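Local coordinates for ethylbenzene dehydrogenase alpha-subunit (Aromatoleum aromaticum, PDB 2IVF), which is the large subunit of a molybdenum enzyme of the molybdopterin oxidoreductase family, holding two pterin guanine dinucleotides, a molybdenum atom and an iron/sulfur cluster, at residues N134-Y138 and G139-V143; K572-G575 and A576-E580; Y793-R796 and W797-D800. One frame throughout, in Å; residues are numbered along the deposited sequence.

Contact 1. Residues N134-Y138 and G139-V143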
# COMPACT_ATOMS: atom_id res chain seq x y z
N ASN A 134 11.50 -2.01 8.39
CA ASN A 134 12.28 -1.89 9.59
C ASN A 134 11.50 -1.23 10.73
O ASN A 134 11.73 -1.51 11.90
CB ASN A 134 13.54 -1.06 9.29
CG ASN A 134 13.24 0.45 9.11
OD1 ASN A 134 13.10 0.96 7.99
ND2 ASN A 134 13.22 1.17 10.23
N ASN A 135 10.53 -0.37 10.39
CA ASN A 135 9.73 0.31 11.40
C ASN A 135 8.76 -0.62 12.06
O ASN A 135 8.47 -0.46 13.24
CB ASN A 135 9.01 1.48 10.77
CG ASN A 135 9.99 2.49 10.25
OD1 ASN A 135 10.64 3.17 11.03
ND2 ASN A 135 10.21 2.49 8.94
N ASN A 136 8.29 -1.61 11.32
CA ASN A 136 7.44 -2.65 11.92
C ASN A 136 8.19 -3.44 12.98
O ASN A 136 7.65 -3.76 14.05
CB ASN A 136 6.92 -3.61 10.87
CG ASN A 136 5.82 -3.01 10.02
OD1 ASN A 136 6.08 -2.11 9.26
ND2 ASN A 136 4.60 -3.55 10.12
N LEU A 137 9.42 -3.77 12.68
CA LEU A 137 10.22 -4.59 13.59
C LEU A 137 10.50 -3.91 14.93
O LEU A 137 10.80 -4.57 15.90
CB LEU A 137 11.53 -4.98 12.91
CG LEU A 137 11.41 -5.83 11.66
CD1 LEU A 137 12.86 -6.17 11.15
CD2 LEU A 137 10.58 -7.08 11.89
N TYR A 138 10.44 -2.59 15.00
CA TYR A 138 10.68 -1.91 16.27
C TYR A 138 9.46 -1.14 16.73
O TYR A 138 9.56 -0.34 17.64
CB TYR A 138 11.97 -1.07 16.18
CG TYR A 138 13.03 -2.01 15.62
CD1 TYR A 138 13.63 -2.96 16.45
CD2 TYR A 138 13.36 -2.01 14.24
CE1 TYR A 138 14.56 -3.86 15.94
CE2 TYR A 138 14.26 -2.90 13.70
CZ TYR A 138 14.86 -3.83 14.56
OH TYR A 138 15.75 -4.75 14.09
N GLY A 139 8.29 -1.48 16.19
CA GLY A 139 7.09 -0.74 16.50
C GLY A 139 6.32 -1.25 17.69
O GLY A 139 6.40 -2.43 18.06
N ASP A 140 5.54 -0.35 18.29
CA ASP A 140 4.81 -0.69 19.49
C ASP A 140 3.61 -1.58 19.23
O ASP A 140 2.88 -1.92 20.15
CB ASP A 140 4.33 0.58 20.17
CG ASP A 140 5.45 1.33 20.85
OD1 ASP A 140 6.42 0.69 21.28
OD2 ASP A 140 5.35 2.55 20.96
N GLU A 141 3.39 -1.94 17.96
CA GLU A 141 2.34 -2.92 17.66
C GLU A 141 2.78 -4.33 17.97
O GLU A 141 1.97 -5.23 17.93
CB GLU A 141 1.94 -2.84 16.21
CG GLU A 141 3.08 -3.17 15.21
CD GLU A 141 3.72 -1.93 14.62
OE1 GLU A 141 4.21 -1.07 15.42
OE2 GLU A 141 3.75 -1.83 13.35
N ARG A 142 4.06 -4.54 18.26
CA ARG A 142 4.55 -5.91 18.39
C ARG A 142 4.25 -6.55 19.72
O ARG A 142 4.40 -5.92 20.76
CB ARG A 142 6.05 -5.96 18.18
CG ARG A 142 6.46 -5.62 16.83
CD ARG A 142 7.91 -6.05 16.63
NE ARG A 142 8.00 -7.49 16.48
CZ ARG A 142 9.05 -8.14 16.01
NH1 ARG A 142 10.12 -7.47 15.62
NH2 ARG A 142 9.03 -9.47 15.91
N VAL A 143 3.87 -7.82 19.66
CA VAL A 143 3.83 -8.68 20.80
C VAL A 143 5.13 -9.50 20.83
O VAL A 143 5.53 -10.11 19.83
CB VAL A 143 2.55 -9.47 20.81
CG1 VAL A 143 1.40 -8.49 20.87
CG2 VAL A 143 2.39 -10.30 19.56
O HOH W 1 9.23 1.87 19.67
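R142 reaches back over the end of the short helix 134-137 and gives its NH1 to the carbonyl oxygen of L137. The bond from R142 NH1 to L137 O is 3.0 Å long and fairly straight, 161° at the hydrogen. L137 O lies in the guanidinium plane, at its edge, so the group is engaged through an N-H and not through a face. A bend at chi3 (74°) turns the guanidinium toward this oxygen and lays the arginine alongside L137, whose CD2 is 3.8 Å from R142 NH1. The same NH1 also forms a salt bridge with E657 OE2, so this one nitrogen serves both a carboxylate and a helix-end carbonyl. One residue earlier, N136 O accepts from G139 N at 3.2 Å, with the donor standing above the carbonyl plane; R142 CD packs 3.5 Å from N136 O. E141 and N136 meet only loosely, E141 OE2 being 3.8 Å from N136 ND2 with amide and carboxylate turned 59° apart; the hydrogen bond of E141 OE2 is instead with N861 ND2. A water donates to Y138 O at 3.0 Å and more weakly to D140 OD1, while Y138 OH is bonded to V103 N of strand 102-108. N135 gives ND2 to A132 O, and its amide also bonds N40 and K44 of the beta-subunit, which places the helix at the subunit interface. R142 N bonds G139 O. The arrangement is the end of a short, weakly bonded helix followed, after Y138, by a type I beta turn from G139 to R142, with the side chain of E141 about 7 Å from MD1 and that of N136 about 9 Å from the iron/sulfur cluster in this molybdopterin oxidoreductase.

Contact 2. Residues K572-G575 and A576-E580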
# COMPACT_ATOMS: atom_id res chain seq x y z
N LYS A 572 -35.71 -19.66 -3.64
CA LYS A 572 -35.56 -19.97 -2.23
C LYS A 572 -34.24 -19.49 -1.65
O LYS A 572 -33.36 -18.99 -2.35
CB LYS A 572 -35.73 -21.47 -2.00
CG LYS A 572 -34.75 -22.33 -2.75
CD LYS A 572 -35.28 -23.72 -2.85
CE LYS A 572 -34.35 -24.69 -3.55
NZ LYS A 572 -34.92 -26.09 -3.41
N SER A 573 -34.15 -19.60 -0.33
CA SER A 573 -33.00 -19.12 0.43
C SER A 573 -31.81 -20.04 0.26
O SER A 573 -31.95 -21.21 -0.09
CB SER A 573 -33.30 -19.08 1.93
OG SER A 573 -33.71 -20.38 2.41
N PHE A 574 -30.66 -19.47 0.58
CA PHE A 574 -29.40 -20.16 0.70
C PHE A 574 -29.56 -21.50 1.41
O PHE A 574 -29.14 -22.51 0.90
CB PHE A 574 -28.40 -19.33 1.48
CG PHE A 574 -27.10 -20.03 1.71
CD1 PHE A 574 -26.11 -20.02 0.74
CD2 PHE A 574 -26.87 -20.73 2.89
CE1 PHE A 574 -24.94 -20.69 0.93
CE2 PHE A 574 -25.67 -21.41 3.10
CZ PHE A 574 -24.71 -21.39 2.11
N GLY A 575 -30.17 -21.49 2.59
CA GLY A 575 -30.29 -22.73 3.38
C GLY A 575 -31.20 -23.79 2.79
O GLY A 575 -31.00 -25.00 3.00
N ALA A 576 -32.22 -23.32 2.08
CA ALA A 576 -33.11 -24.18 1.31
C ALA A 576 -32.37 -24.85 0.15
O ALA A 576 -32.52 -26.04 -0.09
CB ALA A 576 -34.30 -23.39 0.81
N TYR A 577 -31.57 -24.07 -0.58
CA TYR A 577 -30.67 -24.63 -1.57
C TYR A 577 -29.66 -25.60 -0.94
O TYR A 577 -29.41 -26.67 -1.48
CB TYR A 577 -29.93 -23.52 -2.30
CG TYR A 577 -30.71 -22.87 -3.44
CD1 TYR A 577 -30.83 -23.50 -4.67
CD2 TYR A 577 -31.27 -21.60 -3.30
CE1 TYR A 577 -31.51 -22.88 -5.75
CE2 TYR A 577 -31.96 -20.98 -4.35
CZ TYR A 577 -32.08 -21.61 -5.59
OH TYR A 577 -32.79 -20.99 -6.63
N LEU A 578 -29.11 -25.24 0.22
CA LEU A 578 -28.21 -26.16 0.95
C LEU A 578 -28.85 -27.50 1.27
O LEU A 578 -28.26 -28.56 1.02
CB LEU A 578 -27.73 -25.50 2.26
CG LEU A 578 -26.80 -26.29 3.17
CD1 LEU A 578 -25.53 -26.70 2.49
CD2 LEU A 578 -26.50 -25.44 4.38
N ASP A 579 -30.05 -27.46 1.83
CA ASP A 579 -30.77 -28.69 2.13
C ASP A 579 -30.97 -29.55 0.91
O ASP A 579 -30.87 -30.77 0.99
CB ASP A 579 -32.13 -28.39 2.77
CG ASP A 579 -32.02 -28.05 4.24
OD1 ASP A 579 -30.87 -27.91 4.77
OD2 ASP A 579 -33.09 -27.92 4.88
N GLU A 580 -31.30 -28.93 -0.22
CA GLU A 580 -31.52 -29.64 -1.47
C GLU A 580 -30.20 -30.26 -1.94
O GLU A 580 -30.14 -31.41 -2.37
CB GLU A 580 -32.06 -28.68 -2.53
CG GLU A 580 -32.48 -29.40 -3.78
CD GLU A 580 -32.70 -28.48 -4.95
OE1 GLU A 580 -32.96 -27.28 -4.75
OE2 GLU A 580 -32.62 -28.98 -6.09
O HOH W 2 -35.29 -27.12 -0.51
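The backbone passes from an extended K572 into the first turn of helix 574-583, where Y577 N, L578 N and D579 N bond the carbonyl oxygens of S573, F574 and G575, each four residues back. S573 is the N-cap of this helix: its OG accepts a weak bond from A576 N at 3.3 Å, because a chi1 of 56° swings the hydroxyl over the start of the helix. The next bonds are firmer, Y577 N to S573 O being 2.9 Å and almost straight at 170°.

K572, just ahead of the cap, folds its side chain along the helix flank. Extended beyond CG, it runs past A576, with K572 CB 3.7 Å from A576 CB, and crosses the Y577 ring obliquely. K572 CG sits over one face of that ring, 3.8 Å from its centroid, in a CH-pi contact; the ammonium is farther off and at most weakly attracted. Y577 also meets W820 edge-to-face, while E580 OE2 bonds W820 NE1 and K584 NZ, so the tryptophan adjoins both Y577 and E580. L578 packs on helix 546-553, and L578 CD2 lies 4.3 Å from F574 CE2.

K572 O is buried here without a polar partner, 3.1 Å from Y577 CE2. The lysine's far end is better provided for: a water accepts from K572 NZ and donates to A576 O, and E580, two turns into the helix, supplies the salt bridge, its OE1 2.7 Å from K572 NZ and approached from above the carboxylate plane.

Contact 3. Residues Y793-R796 and W797-D800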
# COMPACT_ATOMS: atom_id res chain seq x y z
N TYR A 793 1.81 -16.74 -20.06
CA TYR A 793 0.39 -16.49 -20.36
C TYR A 793 -0.29 -17.86 -20.40
O TYR A 793 0.36 -18.87 -20.67
CB TYR A 793 0.18 -15.74 -21.71
CG TYR A 793 0.58 -16.53 -22.91
CD1 TYR A 793 1.88 -16.47 -23.40
CD2 TYR A 793 -0.33 -17.32 -23.60
CE1 TYR A 793 2.25 -17.17 -24.52
CE2 TYR A 793 0.05 -18.06 -24.69
CZ TYR A 793 1.32 -17.97 -25.16
OH TYR A 793 1.69 -18.67 -26.24
N PRO A 794 -1.58 -17.89 -20.09
CA PRO A 794 -2.26 -19.19 -20.00
C PRO A 794 -3.01 -19.62 -21.23
O PRO A 794 -3.20 -18.84 -22.16
CB PRO A 794 -3.28 -18.93 -18.87
CG PRO A 794 -3.76 -17.56 -19.20
CD PRO A 794 -2.49 -16.79 -19.74
N MET A 795 -3.43 -20.88 -21.20
CA MET A 795 -4.41 -21.46 -22.11
C MET A 795 -3.88 -21.83 -23.48
O MET A 795 -4.67 -22.24 -24.35
CB MET A 795 -5.66 -20.60 -22.20
CG MET A 795 -6.26 -20.27 -20.84
SD MET A 795 -7.80 -19.36 -20.98
CE MET A 795 -8.88 -20.65 -21.56
N ARG A 796 -2.56 -21.73 -23.66
CA ARG A 796 -1.94 -22.08 -24.93
C ARG A 796 -2.31 -23.50 -25.40
O ARG A 796 -2.46 -23.72 -26.57
CB ARG A 796 -0.43 -21.98 -24.84
CG ARG A 796 0.24 -21.87 -26.19
CD ARG A 796 1.76 -21.97 -26.12
NE ARG A 796 2.17 -23.26 -25.57
CZ ARG A 796 2.24 -24.40 -26.24
NH1 ARG A 796 1.92 -24.48 -27.53
NH2 ARG A 796 2.67 -25.47 -25.60
N TRP A 797 -2.37 -24.46 -24.49
CA TRP A 797 -2.69 -25.85 -24.88
C TRP A 797 -4.09 -25.96 -25.50
O TRP A 797 -4.34 -26.76 -26.43
CB TRP A 797 -2.57 -26.78 -23.68
CG TRP A 797 -1.22 -26.85 -23.08
CD1 TRP A 797 -0.04 -26.55 -23.68
CD2 TRP A 797 -0.90 -27.32 -21.77
NE1 TRP A 797 1.00 -26.73 -22.81
CE2 TRP A 797 0.51 -27.21 -21.63
CE3 TRP A 797 -1.65 -27.83 -20.71
CZ2 TRP A 797 1.18 -27.60 -20.48
CZ3 TRP A 797 -0.98 -28.20 -19.54
CH2 TRP A 797 0.42 -28.05 -19.43
N HIS A 798 -5.02 -25.19 -24.95
CA HIS A 798 -6.35 -25.16 -25.52
C HIS A 798 -6.33 -24.61 -26.93
O HIS A 798 -6.95 -25.19 -27.83
CB HIS A 798 -7.33 -24.40 -24.62
CG HIS A 798 -7.37 -24.93 -23.22
ND1 HIS A 798 -7.73 -26.22 -22.94
CD2 HIS A 798 -7.06 -24.35 -22.04
CE1 HIS A 798 -7.66 -26.42 -21.63
NE2 HIS A 798 -7.26 -25.29 -21.06
N PHE A 799 -5.61 -23.53 -27.15
CA PHE A 799 -5.59 -22.91 -28.47
C PHE A 799 -4.67 -23.59 -29.49
O PHE A 799 -5.14 -24.01 -30.58
CB PHE A 799 -5.28 -21.42 -28.36
CG PHE A 799 -5.17 -20.76 -29.68
CD1 PHE A 799 -6.30 -20.61 -30.47
CD2 PHE A 799 -3.94 -20.30 -30.15
CE1 PHE A 799 -6.21 -20.02 -31.73
CE2 PHE A 799 -3.83 -19.71 -31.40
CZ PHE A 799 -4.97 -19.58 -32.20
N ASP A 800 -3.38 -23.72 -29.17
CA ASP A 800 -2.40 -24.36 -30.08
C ASP A 800 -2.65 -25.84 -30.26
O ASP A 800 -2.54 -26.36 -31.35
CB ASP A 800 -0.95 -24.21 -29.59
CG ASP A 800 -0.37 -22.81 -29.87
OD1 ASP A 800 -0.98 -22.05 -30.66
OD2 ASP A 800 0.70 -22.48 -29.33
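Chi1 of R796 (-161°) sets CG beside its own carbonyl carbon, and the bend at chi3 (61°) turns the guanidinium over the first turn of the helix toward D800, whose own CG lies beside its backbone N. There R796 NH1 meets D800 OD2 at 3.0 Å in a salt bridge four residues apart, using the anti lone pair of the oxygen, which lies in the guanidinium plane. The R796 methylene chain follows the same oxygen, CG being 3.2 Å from D800 OD2. The other terminal nitrogen passes the indole edge, with R796 NH2 3.5 Å from W797 NE1 and the two planes nearly perpendicular. Both are donors and are reconciled by E785, whose carboxylate takes R796 NH2 on one oxygen and W797 NE1 on the other. M795 is the N-cap residue; its O accepts from F799 N at 3.2 Å, and its CB lies 4.0 Å from H798 CD2. The H798 ring stacks with F805 and bonds K803 O through ND1. This first turn of helix 796-800 is thus joined to the 782-785 loop following helix 777-781, and on its H798 side to residues 803-805.

How the contacts relate
From the N terminus the three contacts follow in series, none enclosing or crossing another, and each closes only a few residues of chain. Contact 1 comes where helix 134-137 ends and the chain turns toward strand 147-149, beside the beta-subunit. Contact 2 lies far along the molybdopterin oxidoreductase region, at the start of helix 574-583 and against helix 546-553. Contact 3 starts helix 796-800, tying it to the loop after helix 777-781. Their centres lie about 38 to 47 Å apart, and none touches another; contacts 1 and 3 fall on opposite sides of the chain's centre. Contacts 2 and 3 both begin helices, whereas contact 1 leaves one.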